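Local coordinates for protein 2-keto-3-deoxygluconate kinase (Thermotoga maritima, PDB 2AFB) that probably phosphorylates 2-keto-3-deoxygluconate at the expense of ATP, as a sugar kinase of the pfkB (ribokinase-like) family, at residues A[46-59]-A[292-304]. Residues are numbered along the deposited sequence; the frame is centred on the assembly and turned at random.
Sequences AEANVAAFLAQMGL and DSFAGALIYGSLM
Helix 46-56 and segment 292-304 of helix 290-304 run in the same general direction, their axes 8.2 Å apart at the nearest point and crossing at -46°, with Val50 and Gly296 closest in backbone (CA to CA 4.8 Å). Two knobs-into-holes fill the crossing. Val50 sits among Asp292, Ala295, Gly296 and Ile299; Phe53, its CG anti to the backbone N (chi1 -176°), lays its ring across the other helix among Ser293, Gly296, Ala297 and Tyr300. Ala297 N and Ser293 O lie over one ring face, Met57 CE over the opposite one, and Phe53 CD1 comes within 3.3 Å of Gly296 C; a CB on Gly296 would collide with the ring. With an alanine at Phe53 the crossing is likely to lose this knob, opening a gap over Gly296 and stripping the Ala297 methyl of the ring on this side. Toward the N-terminal ends Asn49 ND2 donates to Asp292 OD2 (2.9 Å, 161°), reaching its anti side from well out of the carboxylate plane. At the other end selenomethionine Met57 lies over a Tyr300 face: CB is 3.6 Å from Tyr300 CE1, CG makes a CH-pi contact, and SE a longer Met-aromatic one (4.5 Å to the centroid), while Leu59 CD1 meets that ring's edge. Gly58 closes helix 46-56 with a Schellman motif. Both helices pack on the central sheet of the ribokinase-like fold: Leu54 touches strand 60-67, Val50 and Ile299 touch strand 139-145, and Ala297 also meets helix 308-322.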
ATOM      1  N   ALA A  46      16.578  12.399 -18.956  1.00 30.08           N
ATOM      2  CA  ALA A  46      16.834  13.861 -19.076  1.00 30.35           C
ATOM      3  C   ALA A  46      16.002  14.535 -20.190  1.00 30.03           C
ATOM      4  O   ALA A  46      15.180  15.436 -19.927  1.00 28.08           O
ATOM      5  CB  ALA A  46      18.335  14.108 -19.313  1.00 33.78           C
ATOM      6  N   GLU A  47      16.175  14.045 -21.412  1.00 28.61           N
ATOM      7  CA  GLU A  47      15.457  14.594 -22.565  1.00 25.38           C
ATOM      8  C   GLU A  47      13.980  14.216 -22.607  1.00 22.96           C
ATOM      9  O   GLU A  47      13.150  15.032 -23.033  1.00 27.57           O
ATOM     10  CB  GLU A  47      16.171  14.274 -23.886  1.00 28.10           C
ATOM     11  CG  GLU A  47      17.686  14.620 -23.888  1.00 29.08           C
ATOM     12  CD  GLU A  47      18.584  13.448 -23.451  1.00 36.14           C
ATOM     13  OE1 GLU A  47      18.084  12.438 -22.855  1.00 31.38           O
ATOM     14  OE2 GLU A  47      19.794  13.543 -23.707  1.00 35.99           O
ATOM     15  N   ALA A  48      13.606  13.067 -22.050  1.00 26.07           N
ATOM     16  CA  ALA A  48      12.182  12.746 -21.919  1.00 23.73           C
ATOM     17  C   ALA A  48      11.495  13.712 -20.973  1.00 24.41           C
ATOM     18  O   ALA A  48      10.385  14.138 -21.231  1.00 25.17           O
ATOM     19  CB  ALA A  48      11.914  11.285 -21.501  1.00 23.28           C
ATOM     20  N   ASN A  49      12.170  14.049 -19.890  1.00 23.74           N
ATOM     21  CA  ASN A  49      11.633  14.933 -18.890  1.00 25.47           C
ATOM     22  C   ASN A  49      11.398  16.354 -19.473  1.00 24.55           C
ATOM     23  O   ASN A  49      10.396  17.028 -19.168  1.00 28.79           O
ATOM     24  CB  ASN A  49      12.566  15.008 -17.691  1.00 22.42           C
ATOM     25  CG  ASN A  49      12.830  13.647 -16.996  1.00 30.44           C
ATOM     26  OD1 ASN A  49      12.113  12.663 -17.175  1.00 27.27           O
ATOM     27  ND2 ASN A  49      13.880  13.624 -16.174  1.00 24.39           N
ATOM     28  N   VAL A  50      12.281  16.768 -20.355  1.00 24.27           N
ATOM     29  CA  VAL A  50      12.156  18.060 -21.054  1.00 24.62           C
ATOM     30  C   VAL A  50      10.928  18.051 -21.949  1.00 20.21           C
ATOM     31  O   VAL A  50      10.121  18.994 -21.951  1.00 24.47           O
ATOM     32  CB  VAL A  50      13.440  18.386 -21.857  1.00 24.74           C
ATOM     33  CG1 VAL A  50      13.259  19.672 -22.685  1.00 25.38           C
ATOM     34  CG2 VAL A  50      14.601  18.515 -20.922  1.00 23.28           C
ATOM     35  N   ALA A  51      10.763  16.983 -22.703  1.00 22.11           N
ATOM     36  CA  ALA A  51       9.604  16.849 -23.569  1.00 22.76           C
ATOM     37  C   ALA A  51       8.315  16.908 -22.734  1.00 27.04           C
ATOM     38  O   ALA A  51       7.317  17.530 -23.113  1.00 26.17           O
ATOM     39  CB  ALA A  51       9.674  15.508 -24.359  1.00 26.23           C
ATOM     40  N   ALA A  52       8.340  16.279 -21.563  1.00 27.82           N
ATOM     41  CA  ALA A  52       7.138  16.210 -20.747  1.00 25.02           C
ATOM     42  C   ALA A  52       6.806  17.575 -20.205  1.00 23.91           C
ATOM     43  O   ALA A  52       5.616  17.884 -20.090  1.00 22.52           O
ATOM     44  CB  ALA A  52       7.268  15.178 -19.604  1.00 22.82           C
ATOM     45  N   PHE A  53       7.835  18.370 -19.887  1.00 20.13           N
ATOM     46  CA  PHE A  53       7.649  19.781 -19.451  1.00 25.06           C
ATOM     47  C   PHE A  53       6.982  20.605 -20.556  1.00 21.23           C
ATOM     48  O   PHE A  53       5.924  21.218 -20.410  1.00 21.66           O
ATOM     49  CB  PHE A  53       8.991  20.417 -19.008  1.00 23.32           C
ATOM     50  CG  PHE A  53       8.833  21.796 -18.489  1.00 24.35           C
ATOM     51  CD1 PHE A  53       8.695  22.861 -19.365  1.00 26.35           C
ATOM     52  CD2 PHE A  53       8.702  22.030 -17.134  1.00 25.62           C
ATOM     53  CE1 PHE A  53       8.441  24.124 -18.921  1.00 25.65           C
ATOM     54  CE2 PHE A  53       8.460  23.301 -16.684  1.00 26.06           C
ATOM     55  CZ  PHE A  53       8.327  24.354 -17.581  1.00 28.62           C
ATOM     56  N   LEU A  54       7.592  20.560 -21.711  1.00 24.85           N
ATOM     57  CA  LEU A  54       7.023  21.283 -22.859  1.00 25.33           C
ATOM     58  C   LEU A  54       5.587  20.821 -23.193  1.00 21.54           C
ATOM     59  O   LEU A  54       4.769  21.636 -23.527  1.00 19.13           O
ATOM     60  CB  LEU A  54       7.966  21.200 -24.077  1.00 19.59           C
ATOM     61  CG  LEU A  54       9.296  21.889 -23.737  1.00 24.76           C
ATOM     62  CD1 LEU A  54      10.371  21.425 -24.701  1.00 31.71           C
ATOM     63  CD2 LEU A  54       9.181  23.380 -23.681  1.00 27.02           C
ATOM     64  N   ALA A  55       5.287  19.528 -23.101  1.00 24.82           N
ATOM     65  CA  ALA A  55       3.907  19.089 -23.284  1.00 24.80           C
ATOM     66  C   ALA A  55       2.980  19.648 -22.187  1.00 24.27           C
ATOM     67  O   ALA A  55       1.884  20.088 -22.482  1.00 27.05           O
ATOM     68  CB  ALA A  55       3.818  17.564 -23.363  1.00 24.68           C
ATOM     69  N   GLN A  56       3.445  19.660 -20.946  1.00 26.25           N
ATOM     70  CA  GLN A  56       2.680  20.191 -19.828  1.00 27.57           C
ATOM     71  C   GLN A  56       2.390  21.705 -20.028  1.00 28.32           C
ATOM     72  O   GLN A  56       1.378  22.202 -19.617  1.00 30.71           O
ATOM     73  CB  GLN A  56       3.438  19.916 -18.511  1.00 26.71           C
ATOM     74  CG  GLN A  56       3.316  18.426 -17.993  1.00 30.78           C
ATOM     75  CD  GLN A  56       1.890  18.126 -17.477  1.00 36.15           C
ATOM     76  OE1 GLN A  56       1.437  18.706 -16.484  1.00 33.54           O
ATOM     77  NE2 GLN A  56       1.180  17.233 -18.172  1.00 31.82           N
HETATM   78  N   MSE A  57       3.283  22.432 -20.681  1.00 28.15           N
HETATM   79  CA  MSE A  57       3.023  23.805 -21.037  1.00 24.18           C
HETATM   80  C   MSE A  57       2.122  23.978 -22.252  1.00 28.90           C
HETATM   81  O   MSE A  57       1.780  25.118 -22.581  1.00 29.73           O
HETATM   82  CB  MSE A  57       4.321  24.526 -21.412  1.00 26.23           C
HETATM   83  CG  MSE A  57       5.403  24.579 -20.379  1.00 30.44           C
HETATM   84 SE   MSE A  57       4.831  25.347 -18.692  1.00 47.10          SE
HETATM   85  CE  MSE A  57       4.345  23.659 -17.545  1.00 35.45           C
ATOM     86  N   GLY A  58       1.811  22.933 -22.997  1.00 26.67           N
ATOM     87  CA  GLY A  58       0.812  23.096 -24.084  1.00 27.45           C
ATOM     88  C   GLY A  58       1.411  23.255 -25.475  1.00 27.79           C
ATOM     89  O   GLY A  58       0.747  23.768 -26.356  1.00 25.55           O
ATOM     90  N   LEU A  59       2.669  22.818 -25.657  1.00 28.81           N
ATOM     91  CA  LEU A  59       3.334  22.782 -26.981  1.00 29.13           C
ATOM     92  C   LEU A  59       3.261  21.364 -27.567  1.00 27.12           C
ATOM     93  O   LEU A  59       2.762  20.463 -26.930  1.00 27.41           O
ATOM     94  CB  LEU A  59       4.808  23.201 -26.886  1.00 27.90           C
ATOM     95  CG  LEU A  59       5.132  24.536 -26.203  1.00 29.12           C
ATOM     96  CD1 LEU A  59       6.565  24.904 -26.492  1.00 29.58           C
ATOM     97  CD2 LEU A  59       4.234  25.631 -26.652  1.00 26.10           C
ATOM     98  N   ASP A 292      16.068  19.218 -15.548  1.00 30.19           N
ATOM     99  CA  ASP A 292      15.395  19.066 -16.843  1.00 28.46           C
ATOM    100  C   ASP A 292      14.227  19.998 -16.964  1.00 26.47           C
ATOM    101  O   ASP A 292      13.951  20.448 -18.041  1.00 29.91           O
ATOM    102  CB  ASP A 292      14.980  17.613 -17.123  1.00 29.51           C
ATOM    103  CG  ASP A 292      16.133  16.631 -16.838  1.00 33.98           C
ATOM    104  OD1 ASP A 292      17.257  16.889 -17.334  1.00 36.45           O
ATOM    105  OD2 ASP A 292      15.907  15.635 -16.112  1.00 37.96           O
ATOM    106  N   SER A 293      13.521  20.264 -15.870  1.00 23.77           N
ATOM    107  CA  SER A 293      12.466  21.216 -15.876  1.00 26.49           C
ATOM    108  C   SER A 293      13.011  22.641 -16.068  1.00 25.13           C
ATOM    109  O   SER A 293      12.364  23.455 -16.715  1.00 25.14           O
ATOM    110  CB  SER A 293      11.604  21.078 -14.619  1.00 26.19           C
ATOM    111  OG  SER A 293      12.325  21.470 -13.473  1.00 29.86           O
ATOM    112  N   PHE A 294      14.181  22.945 -15.504  1.00 26.82           N
ATOM    113  CA  PHE A 294      14.848  24.223 -15.811  1.00 26.67           C
ATOM    114  C   PHE A 294      14.990  24.371 -17.327  1.00 26.98           C
ATOM    115  O   PHE A 294      14.604  25.356 -17.881  1.00 25.77           O
ATOM    116  CB  PHE A 294      16.217  24.344 -15.128  1.00 26.29           C
ATOM    117  CG  PHE A 294      17.027  25.543 -15.607  1.00 20.32           C
ATOM    118  CD1 PHE A 294      16.607  26.818 -15.354  1.00 28.79           C
ATOM    119  CD2 PHE A 294      18.180  25.366 -16.350  1.00 24.25           C
ATOM    120  CE1 PHE A 294      17.316  27.941 -15.851  1.00 28.13           C
ATOM    121  CE2 PHE A 294      18.912  26.459 -16.838  1.00 24.97           C
ATOM    122  CZ  PHE A 294      18.471  27.751 -16.570  1.00 25.82           C
ATOM    123  N   ALA A 295      15.591  23.370 -17.952  1.00 27.23           N
ATOM    124  CA  ALA A 295      15.816  23.328 -19.395  1.00 27.06           C
ATOM    125  C   ALA A 295      14.542  23.487 -20.204  1.00 22.34           C
ATOM    126  O   ALA A 295      14.517  24.254 -21.169  1.00 22.31           O
ATOM    127  CB  ALA A 295      16.499  22.020 -19.789  1.00 25.79           C
ATOM    128  N   GLY A 296      13.521  22.734 -19.809  1.00 25.06           N
ATOM    129  CA  GLY A 296      12.151  22.840 -20.326  1.00 26.28           C
ATOM    130  C   GLY A 296      11.610  24.234 -20.244  1.00 26.85           C
ATOM    131  O   GLY A 296      11.099  24.832 -21.221  1.00 26.59           O
ATOM    132  N   ALA A 297      11.746  24.793 -19.068  1.00 25.43           N
ATOM    133  CA  ALA A 297      11.218  26.141 -18.863  1.00 24.80           C
ATOM    134  C   ALA A 297      12.009  27.194 -19.671  1.00 26.19           C
ATOM    135  O   ALA A 297      11.456  28.186 -20.212  1.00 22.34           O
ATOM    136  CB  ALA A 297      11.219  26.460 -17.377  1.00 26.07           C
ATOM    137  N   LEU A 298      13.311  26.987 -19.780  1.00 25.78           N
ATOM    138  CA  LEU A 298      14.126  27.949 -20.539  1.00 25.80           C
ATOM    139  C   LEU A 298      13.789  27.891 -22.038  1.00 24.54           C
ATOM    140  O   LEU A 298      13.692  28.943 -22.727  1.00 27.88           O
ATOM    141  CB  LEU A 298      15.608  27.686 -20.301  1.00 25.94           C
ATOM    142  CG  LEU A 298      16.573  28.684 -20.937  1.00 32.03           C
ATOM    143  CD1 LEU A 298      16.333  30.087 -20.445  1.00 37.58           C
ATOM    144  CD2 LEU A 298      17.989  28.227 -20.642  1.00 37.47           C
ATOM    145  N   ILE A 299      13.540  26.674 -22.531  1.00 24.56           N
ATOM    146  CA  ILE A 299      13.131  26.470 -23.922  1.00 24.01           C
ATOM    147  C   ILE A 299      11.764  27.126 -24.147  1.00 25.34           C
ATOM    148  O   ILE A 299      11.555  27.862 -25.128  1.00 22.23           O
ATOM    149  CB  ILE A 299      13.032  25.001 -24.242  1.00 21.79           C
ATOM    150  CG1 ILE A 299      14.431  24.397 -24.270  1.00 21.11           C
ATOM    151  CG2 ILE A 299      12.359  24.759 -25.550  1.00 26.11           C
ATOM    152  CD1 ILE A 299      14.416  22.873 -24.212  1.00 29.34           C
ATOM    153  N   TYR A 300      10.844  26.823 -23.239  1.00 24.62           N
ATOM    154  CA  TYR A 300       9.504  27.375 -23.284  1.00 25.08           C
ATOM    155  C   TYR A 300       9.607  28.891 -23.332  1.00 24.05           C
ATOM    156  O   TYR A 300       9.041  29.487 -24.215  1.00 24.01           O
ATOM    157  CB  TYR A 300       8.642  26.919 -22.093  1.00 20.20           C
ATOM    158  CG  TYR A 300       7.256  27.482 -22.111  1.00 21.20           C
ATOM    159  CD1 TYR A 300       6.319  27.060 -23.052  1.00 27.04           C
ATOM    160  CD2 TYR A 300       6.877  28.492 -21.225  1.00 24.54           C
ATOM    161  CE1 TYR A 300       5.022  27.604 -23.075  1.00 24.22           C
ATOM    162  CE2 TYR A 300       5.597  29.043 -21.267  1.00 31.04           C
ATOM    163  CZ  TYR A 300       4.685  28.583 -22.186  1.00 27.41           C
ATOM    164  OH  TYR A 300       3.425  29.132 -22.208  1.00 30.48           O
ATOM    165  N   GLY A 301      10.345  29.503 -22.399  1.00 24.88           N
ATOM    166  CA  GLY A 301      10.447  30.956 -22.342  1.00 25.22           C
ATOM    167  C   GLY A 301      11.019  31.583 -23.612  1.00 23.75           C
ATOM    168  O   GLY A 301      10.632  32.657 -24.016  1.00 25.97           O
ATOM    169  N   SER A 302      11.977  30.906 -24.217  1.00 24.62           N
ATOM    170  CA  SER A 302      12.595  31.393 -25.411  1.00 24.51           C
ATOM    171  C   SER A 302      11.606  31.344 -26.577  1.00 21.93           C
ATOM    172  O   SER A 302      11.544  32.292 -27.327  1.00 20.61           O
ATOM    173  CB  SER A 302      13.842  30.597 -25.723  1.00 25.24           C
ATOM    174  OG  SER A 302      14.727  30.680 -24.625  1.00 27.20           O
ATOM    175  N   LEU A 303      10.847  30.253 -26.696  1.00 24.67           N
ATOM    176  CA  LEU A 303       9.779  30.148 -27.695  1.00 26.20           C
ATOM    177  C   LEU A 303       8.729  31.196 -27.490  1.00 27.83           C
ATOM    178  O   LEU A 303       8.195  31.719 -28.465  1.00 26.85           O
ATOM    179  CB  LEU A 303       9.135  28.787 -27.689  1.00 27.43           C
ATOM    180  CG  LEU A 303      10.101  27.713 -28.262  1.00 25.00           C
ATOM    181  CD1 LEU A 303       9.621  26.311 -28.034  1.00 24.70           C
ATOM    182  CD2 LEU A 303      10.323  27.941 -29.788  1.00 29.64           C
HETATM  183  N   MSE A 304       8.433  31.540 -26.250  1.00 25.39           N
HETATM  184  CA  MSE A 304       7.367  32.540 -26.037  1.00 25.03           C
HETATM  185  C   MSE A 304       7.859  33.969 -26.172  1.00 23.94           C
HETATM  186  O   MSE A 304       7.053  34.898 -26.157  1.00 24.22           O
HETATM  187  CB  MSE A 304       6.738  32.369 -24.636  1.00 25.39           C
HETATM  188  CG  MSE A 304       5.933  31.100 -24.402  1.00 30.67           C
HETATM  189 SE   MSE A 304       4.560  30.763 -25.760  1.00 54.69          SE
HETATM  190  CE  MSE A 304       5.395  29.339 -26.575  1.00 53.31           C
TER